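Local coordinates for hypothetical protein Atu2648 (Agrobacterium tumefaciens str. C58, PDB 1ZCE) that is of unknown function but consists largely of an EVE domain, which is related to ASCH and PUA domains, and so may bind nucleic acid, at residues 41-52 / 63-71. Numbering follows the deposited sequence.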
HETATM    1  N   MSE A  41       4.900   5.967  -6.506  1.00  3.83           N
HETATM    2  CA  MSE A  41       4.559   4.887  -7.420  1.00  3.56           C
HETATM    3  C   MSE A  41       5.607   4.770  -8.527  1.00  4.10           C
HETATM    4  O   MSE A  41       5.945   3.664  -8.947  1.00  4.74           O
HETATM    5  CB  MSE A  41       3.157   5.083  -8.004  1.00  3.30           C
HETATM    6  CG  MSE A  41       2.062   4.834  -6.972  1.00  4.12           C
HETATM    7 SE   MSE A  41       0.243   4.781  -7.674  1.00  9.85          SE
HETATM    8  CE  MSE A  41       0.114   6.657  -8.175  1.00  5.68           C
ATOM      9  N   ARG A  42       6.115   5.900  -9.008  1.00  4.03           N
ATOM     10  CA  ARG A  42       7.144   5.871 -10.043  1.00  5.30           C
ATOM     11  C   ARG A  42       8.421   5.198  -9.546  1.00  5.95           C
ATOM     12  O   ARG A  42       9.228   4.733 -10.346  1.00  8.48           O
ATOM     13  CB  ARG A  42       7.484   7.287 -10.510  1.00  6.04           C
ATOM     14  CG  ARG A  42       6.399   7.956 -11.314  1.00  6.14           C
ATOM     15  CD  ARG A  42       6.791   9.376 -11.649  1.00  7.72           C
ATOM     16  NE  ARG A  42       5.797  10.022 -12.492  1.00  6.96           N
ATOM     17  CZ  ARG A  42       5.904  11.265 -12.944  1.00  7.57           C
ATOM     18  NH1 ARG A  42       6.964  11.995 -12.626  1.00  8.12           N
ATOM     19  NH2 ARG A  42       4.957  11.768 -13.720  1.00  8.53           N
ATOM     20  N   ALA A  43       8.610   5.151  -8.231  1.00  5.17           N
ATOM     21  CA  ALA A  43       9.805   4.538  -7.660  1.00  6.64           C
ATOM     22  C   ALA A  43       9.640   3.039  -7.436  1.00  5.78           C
ATOM     23  O   ALA A  43      10.589   2.360  -7.045  1.00  7.75           O
ATOM     24  CB  ALA A  43      10.148   5.217  -6.342  1.00  7.36           C
HETATM   25  N   MSE A  44       8.441   2.525  -7.695  1.00  5.39           N
HETATM   26  CA  MSE A  44       8.155   1.110  -7.485  1.00  4.85           C
HETATM   27  C   MSE A  44       8.607   0.204  -8.616  1.00  5.59           C
HETATM   28  O   MSE A  44       8.603   0.592  -9.784  1.00  6.12           O
HETATM   29  CB  MSE A  44       6.658   0.908  -7.256  1.00  6.18           C
HETATM   30  CG  MSE A  44       6.159   1.565  -5.986  1.00  5.24           C
HETATM   31 SE   MSE A  44       4.244   1.488  -5.845  1.00 11.63          SE
HETATM   32  CE  MSE A  44       4.061   2.607  -4.286  1.00  6.45           C
ATOM     33  N   LYS A  45       8.995  -1.011  -8.247  1.00  5.24           N
ATOM     34  CA  LYS A  45       9.422  -2.013  -9.207  1.00  6.18           C
ATOM     35  C   LYS A  45       8.443  -3.182  -9.156  1.00  6.26           C
ATOM     36  O   LYS A  45       7.722  -3.361  -8.173  1.00  6.22           O
ATOM     37  CB  LYS A  45      10.829  -2.507  -8.862  1.00  9.30           C
ATOM     38  CG  LYS A  45      11.891  -1.421  -8.913  1.00 11.63           C
ATOM     39  CD  LYS A  45      13.283  -1.976  -8.648  1.00 14.15           C
ATOM     40  CE  LYS A  45      14.315  -0.862  -8.549  1.00 15.08           C
ATOM     41  NZ  LYS A  45      14.112  -0.025  -7.339  1.00 15.23           N
ATOM     42  N   ILE A  46       8.413  -3.970 -10.226  1.00  6.73           N
ATOM     43  CA  ILE A  46       7.545  -5.135 -10.272  1.00  6.83           C
ATOM     44  C   ILE A  46       7.924  -6.031  -9.100  1.00  6.87           C
ATOM     45  O   ILE A  46       9.107  -6.274  -8.856  1.00  6.87           O
ATOM     46  CB  ILE A  46       7.742  -5.920 -11.589  1.00  7.49           C
ATOM     47  CG1 ILE A  46       7.259  -5.080 -12.772  1.00  9.46           C
ATOM     48  CG2 ILE A  46       6.993  -7.247 -11.536  1.00  9.58           C
ATOM     49  CD1 ILE A  46       5.799  -4.679 -12.682  1.00  9.84           C
ATOM     50  N   GLY A  47       6.928  -6.499  -8.359  1.00  6.53           N
ATOM     51  CA  GLY A  47       7.217  -7.364  -7.232  1.00  7.26           C
ATOM     52  C   GLY A  47       7.347  -6.663  -5.891  1.00  5.87           C
ATOM     53  O   GLY A  47       7.348  -7.321  -4.851  1.00  6.66           O
ATOM     54  N   ASP A  48       7.478  -5.339  -5.892  1.00  6.20           N
ATOM     55  CA  ASP A  48       7.584  -4.604  -4.630  1.00  5.94           C
ATOM     56  C   ASP A  48       6.339  -4.892  -3.808  1.00  5.73           C
ATOM     57  O   ASP A  48       5.221  -4.837  -4.325  1.00  5.46           O
ATOM     58  CB  ASP A  48       7.683  -3.096  -4.866  1.00  5.43           C
ATOM     59  CG  ASP A  48       9.099  -2.631  -5.164  1.00  6.05           C
ATOM     60  OD1 ASP A  48      10.023  -3.466  -5.253  1.00  7.02           O
ATOM     61  OD2 ASP A  48       9.296  -1.409  -5.310  1.00  5.84           O
ATOM     62  N   LYS A  49       6.540  -5.188  -2.529  1.00  4.63           N
ATOM     63  CA  LYS A  49       5.449  -5.507  -1.625  1.00  5.38           C
ATOM     64  C   LYS A  49       5.019  -4.292  -0.822  1.00  4.62           C
ATOM     65  O   LYS A  49       5.803  -3.370  -0.586  1.00  4.48           O
ATOM     66  CB  LYS A  49       5.878  -6.629  -0.682  1.00  5.72           C
ATOM     67  CG  LYS A  49       6.361  -7.884  -1.394  1.00  6.37           C
ATOM     68  CD  LYS A  49       5.264  -8.503  -2.246  1.00  7.65           C
ATOM     69  CE  LYS A  49       5.680  -9.850  -2.838  1.00  6.03           C
ATOM     70  NZ  LYS A  49       6.867  -9.765  -3.730  1.00  8.32           N
ATOM     71  N   GLY A  50       3.758  -4.290  -0.411  1.00  5.62           N
ATOM     72  CA  GLY A  50       3.246  -3.180   0.361  1.00  5.70           C
ATOM     73  C   GLY A  50       1.996  -3.537   1.135  1.00  4.25           C
ATOM     74  O   GLY A  50       1.417  -4.621   0.970  1.00  7.31           O
ATOM     75  N   PHE A  51       1.581  -2.612   1.991  1.00  3.98           N
ATOM     76  CA  PHE A  51       0.396  -2.807   2.812  1.00  3.58           C
ATOM     77  C   PHE A  51      -0.838  -2.198   2.182  1.00  2.69           C
ATOM     78  O   PHE A  51      -0.777  -1.127   1.577  1.00  4.11           O
ATOM     79  CB  PHE A  51       0.575  -2.171   4.192  1.00  4.01           C
ATOM     80  CG  PHE A  51       1.633  -2.817   5.035  1.00  3.03           C
ATOM     81  CD1 PHE A  51       1.686  -4.201   5.174  1.00  4.40           C
ATOM     82  CD2 PHE A  51       2.550  -2.041   5.730  1.00  3.71           C
ATOM     83  CE1 PHE A  51       2.635  -4.802   5.998  1.00  4.04           C
ATOM     84  CE2 PHE A  51       3.500  -2.630   6.554  1.00  3.94           C
ATOM     85  CZ  PHE A  51       3.544  -4.016   6.689  1.00  4.48           C
ATOM     86  N   PHE A  52      -1.953  -2.906   2.308  1.00  4.37           N
ATOM     87  CA  PHE A  52      -3.233  -2.412   1.828  1.00  4.36           C
ATOM     88  C   PHE A  52      -3.868  -1.963   3.149  1.00  3.99           C
ATOM     89  O   PHE A  52      -4.133  -2.779   4.038  1.00  4.95           O
ATOM     90  CB  PHE A  52      -4.034  -3.536   1.165  1.00  4.54           C
ATOM     91  CG  PHE A  52      -5.272  -3.070   0.438  1.00  3.85           C
ATOM     92  CD1 PHE A  52      -6.456  -2.817   1.129  1.00  5.47           C
ATOM     93  CD2 PHE A  52      -5.262  -2.903  -0.947  1.00  4.15           C
ATOM     94  CE1 PHE A  52      -7.614  -2.416   0.450  1.00  5.71           C
ATOM     95  CE2 PHE A  52      -6.416  -2.500  -1.637  1.00  6.20           C
ATOM     96  CZ  PHE A  52      -7.589  -2.256  -0.938  1.00  5.22           C
ATOM     97  N   GLY A  63      -4.036  -6.319   4.503  1.00  5.32           N
ATOM     98  CA  GLY A  63      -3.433  -7.253   3.575  1.00  6.72           C
ATOM     99  C   GLY A  63      -2.139  -6.765   2.972  1.00  4.67           C
ATOM    100  O   GLY A  63      -1.719  -5.627   3.189  1.00  4.83           O
ATOM    101  N   ILE A  64      -1.496  -7.656   2.229  1.00  5.05           N
ATOM    102  CA  ILE A  64      -0.254  -7.342   1.547  1.00  5.81           C
ATOM    103  C   ILE A  64      -0.498  -7.462   0.047  1.00  4.02           C
ATOM    104  O   ILE A  64      -1.169  -8.391  -0.418  1.00  5.15           O
ATOM    105  CB  ILE A  64       0.869  -8.308   1.965  1.00  8.07           C
ATOM    106  CG1 ILE A  64       1.195  -8.090   3.446  1.00 11.55           C
ATOM    107  CG2 ILE A  64       2.105  -8.090   1.096  1.00  7.95           C
ATOM    108  CD1 ILE A  64       2.308  -8.980   3.987  1.00 11.91           C
ATOM    109  N   VAL A  65       0.036  -6.502  -0.698  1.00  4.46           N
ATOM    110  CA  VAL A  65      -0.094  -6.481  -2.144  1.00  4.88           C
ATOM    111  C   VAL A  65       1.282  -6.401  -2.781  1.00  5.16           C
ATOM    112  O   VAL A  65       2.293  -6.246  -2.100  1.00  5.55           O
ATOM    113  CB  VAL A  65      -0.901  -5.255  -2.631  1.00  5.05           C
ATOM    114  CG1 VAL A  65      -2.339  -5.352  -2.152  1.00  6.43           C
ATOM    115  CG2 VAL A  65      -0.252  -3.972  -2.134  1.00  7.80           C
ATOM    116  N   GLU A  66       1.303  -6.524  -4.101  1.00  4.91           N
ATOM    117  CA  GLU A  66       2.537  -6.418  -4.859  1.00  5.65           C
ATOM    118  C   GLU A  66       2.250  -5.651  -6.140  1.00  5.01           C
ATOM    119  O   GLU A  66       1.130  -5.659  -6.654  1.00  5.27           O
ATOM    120  CB  GLU A  66       3.096  -7.801  -5.199  1.00  7.56           C
ATOM    121  CG  GLU A  66       2.245  -8.608  -6.168  1.00  8.71           C
ATOM    122  CD  GLU A  66       2.798 -10.004  -6.406  1.00 11.44           C
ATOM    123  OE1 GLU A  66       2.161 -10.778  -7.150  1.00 12.17           O
ATOM    124  OE2 GLU A  66       3.866 -10.325  -5.845  1.00 15.45           O
ATOM    125  N   VAL A  67       3.273  -4.976  -6.643  1.00  5.27           N
ATOM    126  CA  VAL A  67       3.148  -4.212  -7.869  1.00  5.11           C
ATOM    127  C   VAL A  67       3.182  -5.183  -9.048  1.00  5.03           C
ATOM    128  O   VAL A  67       4.088  -6.013  -9.138  1.00  5.43           O
ATOM    129  CB  VAL A  67       4.309  -3.200  -7.990  1.00  6.38           C
ATOM    130  CG1 VAL A  67       4.274  -2.524  -9.342  1.00  7.63           C
ATOM    131  CG2 VAL A  67       4.218  -2.162  -6.871  1.00  6.62           C
ATOM    132  N   CYS A  68       2.196  -5.100  -9.936  1.00  6.05           N
ATOM    133  CA  CYS A  68       2.175  -5.990 -11.093  1.00  5.75           C
ATOM    134  C   CYS A  68       2.261  -5.248 -12.428  1.00  6.53           C
ATOM    135  O   CYS A  68       2.214  -5.860 -13.498  1.00  7.80           O
ATOM    136  CB  CYS A  68       0.943  -6.899 -11.062  1.00  7.34           C
ATOM    137  SG  CYS A  68      -0.650  -6.090 -10.857  1.00  7.60           S
ATOM    138  N   ALA A  69       2.384  -3.926 -12.358  1.00  6.45           N
ATOM    139  CA  ALA A  69       2.541  -3.090 -13.545  1.00  6.39           C
ATOM    140  C   ALA A  69       3.235  -1.803 -13.125  1.00  5.54           C
ATOM    141  O   ALA A  69       2.839  -1.161 -12.149  1.00  6.53           O
ATOM    142  CB  ALA A  69       1.189  -2.779 -14.186  1.00  7.91           C
ATOM    143  N   LEU A  70       4.287  -1.445 -13.853  1.00  5.87           N
ATOM    144  CA  LEU A  70       5.046  -0.233 -13.573  1.00  5.70           C
ATOM    145  C   LEU A  70       4.221   1.002 -13.910  1.00  5.70           C
ATOM    146  O   LEU A  70       3.235   0.919 -14.637  1.00  5.86           O
ATOM    147  CB  LEU A  70       6.340  -0.226 -14.389  1.00  6.08           C
ATOM    148  CG  LEU A  70       7.371  -1.310 -14.058  1.00  5.77           C
ATOM    149  CD1 LEU A  70       8.520  -1.241 -15.054  1.00  8.18           C
ATOM    150  CD2 LEU A  70       7.878  -1.121 -12.636  1.00  8.54           C
ATOM    151  N   SER A  71       4.636   2.148 -13.382  1.00  6.35           N
ATOM    152  CA  SER A  71       3.936   3.404 -13.621  1.00  6.26           C
ATOM    153  C   SER A  71       3.599   3.635 -15.083  1.00  6.24           C
ATOM    154  O   SER A  71       4.466   3.539 -15.953  1.00  7.29           O
ATOM    155  CB  SER A  71       4.774   4.580 -13.119  1.00  6.66           C
ATOM    156  OG  SER A  71       4.838   4.599 -11.708  1.00  8.48           O
TER
HETATM  157  O   HOH W   1       6.729   2.123 -11.265  1.00  5.48           O
HETATM  158  O   HOH W   2       6.098 -11.626  -5.783  1.00 18.03           O
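Val67 packs into the loop that leads from helix 35-42 to strand 49-54. Its CG2 lies 3.8 Å from SE of Met44, the two side chains crossing at about a right angle. CB of Val67 rests on the carbonyl O of Lys45. Both backbone polar atoms of Val67 are bonded to the loop: Gly47 N donates to Val67 O almost straight (172°), and Val67 N donates to Asp48 O at 3.0 Å. Beyond these, Gly50 and Val65 form an antiparallel hydrogen-bonded pair, and Phe52 N donates to Gly63 O at 2.9 Å.

Ile46 reaches just past Val67, to the corner the chain turns at Ala69. With CG1 beside the backbone N (chi1 -67°) and a further bend at chi2 (-59°), CD1 comes to lie over the backbone at Cys68 and Ala69, 4.0 Å from CG of Leu70. Lys49 and Glu66 run side by side. Lys49 NZ and Glu66 OE2 make a long salt bridge of 3.7 Å, and a water bridges the same atoms. NZ also donates to Gly47 O at 2.7 Å, while Glu66 OE1 pairs with Arg89.

Further bonds hold the loop in shape and tie it to its surroundings. Lys45 to Asp48 is a type II turn, and Asp48 OD2 accepts from Lys45 N and from Trp5 NE1. A second water joins the carbonyl oxygens of Met41 and Met44 to Ser71 N.

The contact forms much of the hairpin of strands 49-54 and 60-73. In the mixed sheet, strand 4-9 flanks it beside 49-54 and strand 84-99 beside 60-73. Helix 127-136 packs on the face carrying Phe51 and Ile64.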